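Local structure of DNA polymerase III subunit beta (Deinococcus radiodurans, 4TRT) at residues A[11-22]-A[72-80]. The protein probably tethers DNA polymerases and other proteins to DNA as a ring-shaped, head-to-tail homodimer, conferring processivity. Numbering follows the deposited sequence.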
ATOM      1  N   LEU A  11     -24.794  -3.931   2.346  1.00 32.66           N
ATOM      2  CA  LEU A  11     -24.225  -5.091   3.022  1.00 33.33           C
ATOM      3  C   LEU A  11     -22.700  -4.987   3.086  1.00 33.83           C
ATOM      4  O   LEU A  11     -22.101  -5.324   4.100  1.00 33.04           O
ATOM      5  CB  LEU A  11     -24.666  -6.387   2.352  1.00 32.37           C
ATOM      6  CG  LEU A  11     -24.255  -7.728   2.992  1.00 32.88           C
ATOM      7  CD1 LEU A  11     -24.775  -7.939   4.423  1.00 32.29           C
ATOM      8  CD2 LEU A  11     -24.770  -8.804   2.065  1.00 33.35           C
ATOM      9  N   ASN A  12     -22.076  -4.530   1.998  1.00 34.06           N
ATOM     10  CA  ASN A  12     -20.631  -4.252   1.980  1.00 35.26           C
ATOM     11  C   ASN A  12     -20.203  -3.285   3.054  1.00 36.36           C
ATOM     12  O   ASN A  12     -19.158  -3.485   3.692  1.00 35.80           O
ATOM     13  CB  ASN A  12     -20.179  -3.652   0.642  1.00 37.14           C
ATOM     14  CG  ASN A  12     -19.840  -4.682  -0.384  1.00 37.37           C
ATOM     15  OD1 ASN A  12     -19.624  -5.863  -0.073  1.00 39.45           O
ATOM     16  ND2 ASN A  12     -19.760  -4.238  -1.641  1.00 39.13           N
ATOM     17  N   GLU A  13     -20.964  -2.215   3.237  1.00 37.82           N
ATOM     18  CA  GLU A  13     -20.609  -1.217   4.247  1.00 41.82           C
ATOM     19  C   GLU A  13     -20.604  -1.822   5.630  1.00 39.82           C
ATOM     20  O   GLU A  13     -19.657  -1.629   6.379  1.00 42.61           O
ATOM     21  CB  GLU A  13     -21.558  -0.026   4.222  1.00 45.53           C
ATOM     22  CG  GLU A  13     -21.273   0.938   3.095  1.00 54.07           C
ATOM     23  CD  GLU A  13     -22.205   2.131   3.107  1.00 60.21           C
ATOM     24  OE1 GLU A  13     -22.516   2.636   4.216  1.00 65.24           O
ATOM     25  OE2 GLU A  13     -22.621   2.553   2.009  1.00 62.00           O
ATOM     26  N   GLY A  14     -21.641  -2.578   5.955  1.00 36.30           N
ATOM     27  CA  GLY A  14     -21.736  -3.193   7.263  1.00 35.27           C
ATOM     28  C   GLY A  14     -20.642  -4.221   7.497  1.00 35.38           C
ATOM     29  O   GLY A  14     -20.011  -4.240   8.557  1.00 35.33           O
ATOM     30  N   LEU A  15     -20.439  -5.093   6.518  1.00 35.28           N
ATOM     31  CA  LEU A  15     -19.455  -6.160   6.637  1.00 35.37           C
ATOM     32  C   LEU A  15     -18.043  -5.611   6.723  1.00 36.03           C
ATOM     33  O   LEU A  15     -17.203  -6.175   7.438  1.00 34.78           O
ATOM     34  CB  LEU A  15     -19.561  -7.148   5.471  1.00 34.08           C
ATOM     35  CG  LEU A  15     -20.794  -8.043   5.444  1.00 34.97           C
ATOM     36  CD1 LEU A  15     -20.864  -8.815   4.125  1.00 32.27           C
ATOM     37  CD2 LEU A  15     -20.806  -8.987   6.641  1.00 34.00           C
ATOM     38  N   GLY A  16     -17.794  -4.523   6.002  1.00 35.13           N
ATOM     39  CA  GLY A  16     -16.515  -3.820   6.054  1.00 39.00           C
ATOM     40  C   GLY A  16     -16.188  -3.315   7.452  1.00 40.80           C
ATOM     41  O   GLY A  16     -15.035  -3.393   7.900  1.00 42.29           O
ATOM     42  N   LEU A  17     -17.195  -2.792   8.142  1.00 39.98           N
ATOM     43  CA  LEU A  17     -17.004  -2.318   9.507  1.00 42.93           C
ATOM     44  C   LEU A  17     -16.736  -3.495  10.446  1.00 41.46           C
ATOM     45  O   LEU A  17     -15.829  -3.438  11.273  1.00 41.95           O
ATOM     46  CB  LEU A  17     -18.220  -1.508   9.983  1.00 43.76           C
ATOM     47  CG  LEU A  17     -18.510  -0.157   9.307  1.00 47.03           C
ATOM     48  CD1 LEU A  17     -19.860   0.379   9.781  1.00 47.57           C
ATOM     49  CD2 LEU A  17     -17.421   0.892   9.528  1.00 47.48           C
ATOM     50  N   LEU A  18     -17.523  -4.558  10.313  1.00 39.87           N
ATOM     51  CA  LEU A  18     -17.411  -5.706  11.207  1.00 39.60           C
ATOM     52  C   LEU A  18     -16.130  -6.499  10.995  1.00 39.86           C
ATOM     53  O   LEU A  18     -15.524  -6.954  11.957  1.00 38.40           O
ATOM     54  CB  LEU A  18     -18.626  -6.628  11.085  1.00 39.90           C
ATOM     55  CG  LEU A  18     -19.737  -6.090  11.970  1.00 40.62           C
ATOM     56  CD1 LEU A  18     -21.109  -6.380  11.408  1.00 45.43           C
ATOM     57  CD2 LEU A  18     -19.570  -6.587  13.400  1.00 38.58           C
ATOM     58  N   GLU A  19     -15.683  -6.625   9.749  1.00 39.31           N
ATOM     59  CA  GLU A  19     -14.471  -7.386   9.481  1.00 40.77           C
ATOM     60  C   GLU A  19     -13.208  -6.710  10.022  1.00 40.84           C
ATOM     61  O   GLU A  19     -12.221  -7.389  10.294  1.00 40.26           O
ATOM     62  CB  GLU A  19     -14.329  -7.723   7.992  1.00 42.95           C
ATOM     63  CG  GLU A  19     -13.678  -6.665   7.132  1.00 45.02           C
ATOM     64  CD  GLU A  19     -13.470  -7.121   5.695  1.00 47.86           C
ATOM     65  OE1 GLU A  19     -13.609  -6.282   4.793  1.00 48.99           O
ATOM     66  OE2 GLU A  19     -13.159  -8.304   5.454  1.00 50.17           O
ATOM     67  N   ARG A  20     -13.231  -5.395  10.197  1.00 41.19           N
ATOM     68  CA  ARG A  20     -12.086  -4.728  10.819  1.00 45.68           C
ATOM     69  C   ARG A  20     -12.006  -4.956  12.337  1.00 42.61           C
ATOM     70  O   ARG A  20     -10.921  -4.896  12.883  1.00 41.83           O
ATOM     71  CB  ARG A  20     -12.013  -3.238  10.477  1.00 54.03           C
ATOM     72  CG  ARG A  20     -11.410  -2.970   9.099  1.00 61.25           C
ATOM     73  CD  ARG A  20     -11.423  -1.488   8.795  1.00 67.80           C
ATOM     74  NE  ARG A  20     -12.746  -0.911   9.052  1.00 72.20           N
ATOM     75  CZ  ARG A  20     -13.048   0.376   8.918  1.00 72.47           C
ATOM     76  NH1 ARG A  20     -12.141   1.242   8.475  1.00 78.26           N
ATOM     77  NH2 ARG A  20     -14.276   0.790   9.213  1.00 69.21           N
ATOM     78  N   VAL A  21     -13.136  -5.245  12.987  1.00 38.78           N
ATOM     79  CA  VAL A  21     -13.196  -5.555  14.432  1.00 39.27           C
ATOM     80  C   VAL A  21     -13.008  -7.050  14.728  1.00 39.34           C
ATOM     81  O   VAL A  21     -12.187  -7.437  15.572  1.00 38.76           O
ATOM     82  CB  VAL A  21     -14.546  -5.090  15.017  1.00 37.79           C
ATOM     83  CG1 VAL A  21     -14.721  -5.552  16.459  1.00 35.38           C
ATOM     84  CG2 VAL A  21     -14.664  -3.576  14.914  1.00 38.37           C
ATOM     85  N   ILE A  22     -13.774  -7.892  14.035  1.00 36.22           N
ATOM     86  CA  ILE A  22     -13.717  -9.334  14.259  1.00 36.46           C
ATOM     87  C   ILE A  22     -12.324  -9.835  13.865  1.00 37.79           C
ATOM     88  O   ILE A  22     -11.843  -9.508  12.772  1.00 36.61           O
ATOM     89  CB  ILE A  22     -14.828 -10.067  13.468  1.00 35.53           C
ATOM     90  CG1 ILE A  22     -16.198  -9.585  13.936  1.00 34.86           C
ATOM     91  CG2 ILE A  22     -14.715 -11.575  13.645  1.00 33.03           C
ATOM     92  CD1 ILE A  22     -17.392 -10.075  13.137  1.00 34.85           C
ATOM     93  N   ALA A  72     -16.528 -14.360   9.411  1.00 33.34           N
ATOM     94  CA  ALA A  72     -16.753 -12.970   9.061  1.00 34.26           C
ATOM     95  C   ALA A  72     -15.967 -12.515   7.832  1.00 32.75           C
ATOM     96  O   ALA A  72     -16.524 -11.841   6.966  1.00 32.52           O
ATOM     97  CB  ALA A  72     -16.448 -12.064  10.249  1.00 33.14           C
ATOM     98  N   HIS A  73     -14.687 -12.872   7.745  1.00 33.14           N
ATOM     99  CA  HIS A  73     -13.847 -12.345   6.658  1.00 34.56           C
ATOM    100  C   HIS A  73     -14.136 -12.996   5.340  1.00 33.66           C
ATOM    101  O   HIS A  73     -14.152 -12.331   4.294  1.00 34.24           O
ATOM    102  CB  HIS A  73     -12.375 -12.428   7.021  1.00 36.63           C
ATOM    103  CG  HIS A  73     -12.016 -11.547   8.177  1.00 40.05           C
ATOM    104  ND1 HIS A  73     -12.293 -11.897   9.454  1.00 40.64           N
ATOM    105  CD2 HIS A  73     -11.428 -10.285   8.229  1.00 39.85           C
ATOM    106  CE1 HIS A  73     -11.908 -10.918  10.279  1.00 39.62           C
ATOM    107  NE2 HIS A  73     -11.373  -9.930   9.540  1.00 42.47           N
ATOM    108  N   LEU A  74     -14.390 -14.296   5.373  1.00 34.63           N
ATOM    109  CA  LEU A  74     -14.784 -15.021   4.178  1.00 34.84           C
ATOM    110  C   LEU A  74     -16.102 -14.480   3.610  1.00 33.27           C
ATOM    111  O   LEU A  74     -16.206 -14.267   2.420  1.00 32.18           O
ATOM    112  CB  LEU A  74     -14.894 -16.523   4.468  1.00 38.20           C
ATOM    113  CG  LEU A  74     -15.368 -17.403   3.310  1.00 37.99           C
ATOM    114  CD1 LEU A  74     -14.482 -17.166   2.089  1.00 40.67           C
ATOM    115  CD2 LEU A  74     -15.311 -18.867   3.716  1.00 40.35           C
ATOM    116  N   PHE A  75     -17.095 -14.262   4.470  1.00 32.97           N
ATOM    117  CA  PHE A  75     -18.393 -13.751   4.041  1.00 31.32           C
ATOM    118  C   PHE A  75     -18.268 -12.351   3.433  1.00 30.21           C
ATOM    119  O   PHE A  75     -18.858 -12.074   2.401  1.00 30.50           O
ATOM    120  CB  PHE A  75     -19.377 -13.762   5.210  1.00 32.86           C
ATOM    121  CG  PHE A  75     -20.773 -13.298   4.868  1.00 34.26           C
ATOM    122  CD1 PHE A  75     -21.417 -13.730   3.717  1.00 36.92           C
ATOM    123  CD2 PHE A  75     -21.475 -12.486   5.740  1.00 36.20           C
ATOM    124  CE1 PHE A  75     -22.702 -13.309   3.417  1.00 35.58           C
ATOM    125  CE2 PHE A  75     -22.772 -12.078   5.452  1.00 38.77           C
ATOM    126  CZ  PHE A  75     -23.380 -12.486   4.275  1.00 36.51           C
ATOM    127  N   ALA A  76     -17.465 -11.497   4.063  1.00 30.27           N
ATOM    128  CA  ALA A  76     -17.222 -10.151   3.569  1.00 31.93           C
ATOM    129  C   ALA A  76     -16.541 -10.180   2.202  1.00 31.14           C
ATOM    130  O   ALA A  76     -16.870  -9.406   1.310  1.00 32.09           O
ATOM    131  CB  ALA A  76     -16.364  -9.373   4.564  1.00 30.44           C
ATOM    132  N   GLN A  77     -15.596 -11.095   2.048  1.00 31.98           N
ATOM    133  CA  GLN A  77     -14.860 -11.232   0.800  1.00 34.80           C
ATOM    134  C   GLN A  77     -15.764 -11.708  -0.334  1.00 32.82           C
ATOM    135  O   GLN A  77     -15.674 -11.224  -1.464  1.00 34.41           O
ATOM    136  CB  GLN A  77     -13.677 -12.190   1.007  1.00 37.40           C
ATOM    137  CG  GLN A  77     -12.871 -12.504  -0.250  1.00 40.48           C
ATOM    138  CD  GLN A  77     -11.700 -13.427   0.048  1.00 44.78           C
ATOM    139  OE1 GLN A  77     -11.697 -14.129   1.057  1.00 49.59           O
ATOM    140  NE2 GLN A  77     -10.704 -13.425  -0.822  1.00 46.66           N
ATOM    141  N   ILE A  78     -16.609 -12.692  -0.045  1.00 31.91           N
ATOM    142  CA  ILE A  78     -17.537 -13.222  -1.049  1.00 31.88           C
ATOM    143  C   ILE A  78     -18.492 -12.111  -1.521  1.00 32.71           C
ATOM    144  O   ILE A  78     -18.710 -11.930  -2.724  1.00 30.75           O
ATOM    145  CB  ILE A  78     -18.308 -14.422  -0.474  1.00 32.60           C
ATOM    146  CG1 ILE A  78     -17.401 -15.656  -0.418  1.00 34.44           C
ATOM    147  CG2 ILE A  78     -19.576 -14.703  -1.268  1.00 35.61           C
ATOM    148  CD1 ILE A  78     -18.030 -16.810   0.365  1.00 36.29           C
ATOM    149  N   VAL A  79     -19.011 -11.335  -0.578  1.00 32.66           N
ATOM    150  CA  VAL A  79     -19.973 -10.278  -0.926  1.00 33.65           C
ATOM    151  C   VAL A  79     -19.291  -9.177  -1.738  1.00 34.34           C
ATOM    152  O   VAL A  79     -19.810  -8.748  -2.755  1.00 35.17           O
ATOM    153  CB  VAL A  79     -20.668  -9.701   0.324  1.00 32.24           C
ATOM    154  CG1 VAL A  79     -21.570  -8.502  -0.032  1.00 30.95           C
ATOM    155  CG2 VAL A  79     -21.486 -10.778   1.011  1.00 32.26           C
ATOM    156  N   ARG A  80     -18.100  -8.772  -1.317  1.00 35.47           N
ATOM    157  CA  ARG A  80     -17.323  -7.790  -2.055  1.00 38.20           C
ATOM    158  C   ARG A  80     -17.077  -8.188  -3.504  1.00 37.64           C
ATOM    159  O   ARG A  80     -17.172  -7.345  -4.382  1.00 35.03           O
ATOM    160  CB  ARG A  80     -16.009  -7.583  -1.328  1.00 41.23           C
ATOM    161  CG  ARG A  80     -14.959  -6.713  -2.001  1.00 46.80           C
ATOM    162  CD  ARG A  80     -13.694  -6.668  -1.158  1.00 50.59           C
ATOM    163  NE  ARG A  80     -14.009  -6.545   0.255  1.00 47.54           N
ATOM    164  CZ  ARG A  80     -13.567  -7.336   1.236  1.00 49.76           C
ATOM    165  NH1 ARG A  80     -12.729  -8.342   1.016  1.00 48.84           N
ATOM    166  NH2 ARG A  80     -13.955  -7.091   2.477  1.00 47.43           N
TER
HETATM  167  O   HOH W   1     -18.328  -7.170   1.931  1.00 36.15           O
HETATM  168  O   HOH W   2     -18.384  -5.069  -4.103  1.00 38.19           O
HETATM  169  O   HOH W   3     -12.291 -10.089   3.910  1.00 48.29           O
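E19 and R80 form a salt bridge between the two helices: OE1 of E19 lies 2.5 Å from NH2 of R80, with the carboxylate and guanidinium planes nearly coplanar. Chi1 of 85° puts CG of E19 between its backbone N and carbonyl carbon, and the extended chain then carries the carboxylate over A76, where OE2 is 3.5 Å from CB. R80 reaches back along its own helix by bending at chi3, which lays one guanidinium face over the carbonyl oxygen of A76. A bridging water donates to both OE2 of E19 and the carbonyl oxygen of H73. H73 sends NE2 to the backbone O of E19 at 2.8 Å, but the 122° angle at the hydrogen makes this bond weak; CB of E19 also sits off-centre over the imidazole, 4.2 Å from its centroid.

The axes of 11-21 and 72-80 approach to 9.4 Å and run roughly antiparallel, at 149°; their parent helices, 8-21 and 72-81, are the two helices of the N-terminal domain of this ring-forming subunit, packed against its antiparallel sheets. Beneath the polar side, L15 divides its branches: CD1 packs 3.7 Å from CG2 of V79 and above the F75 ring, offset toward the rim, while CD2 meets CD2 of F75. L11 extends this apolar layer to V79, and I22 CD1 rests on the methyl of A72. A second water links OD1 of N12 to the carbonyl oxygen of A76, and a third joins ND2 to that of R80. Behind the pair, L34 of strand 33-38 touches L15, A72 and F75, L45 of the adjacent strand 42-48 touches L11 and L15, and L107 of strand 103-108 touches F75.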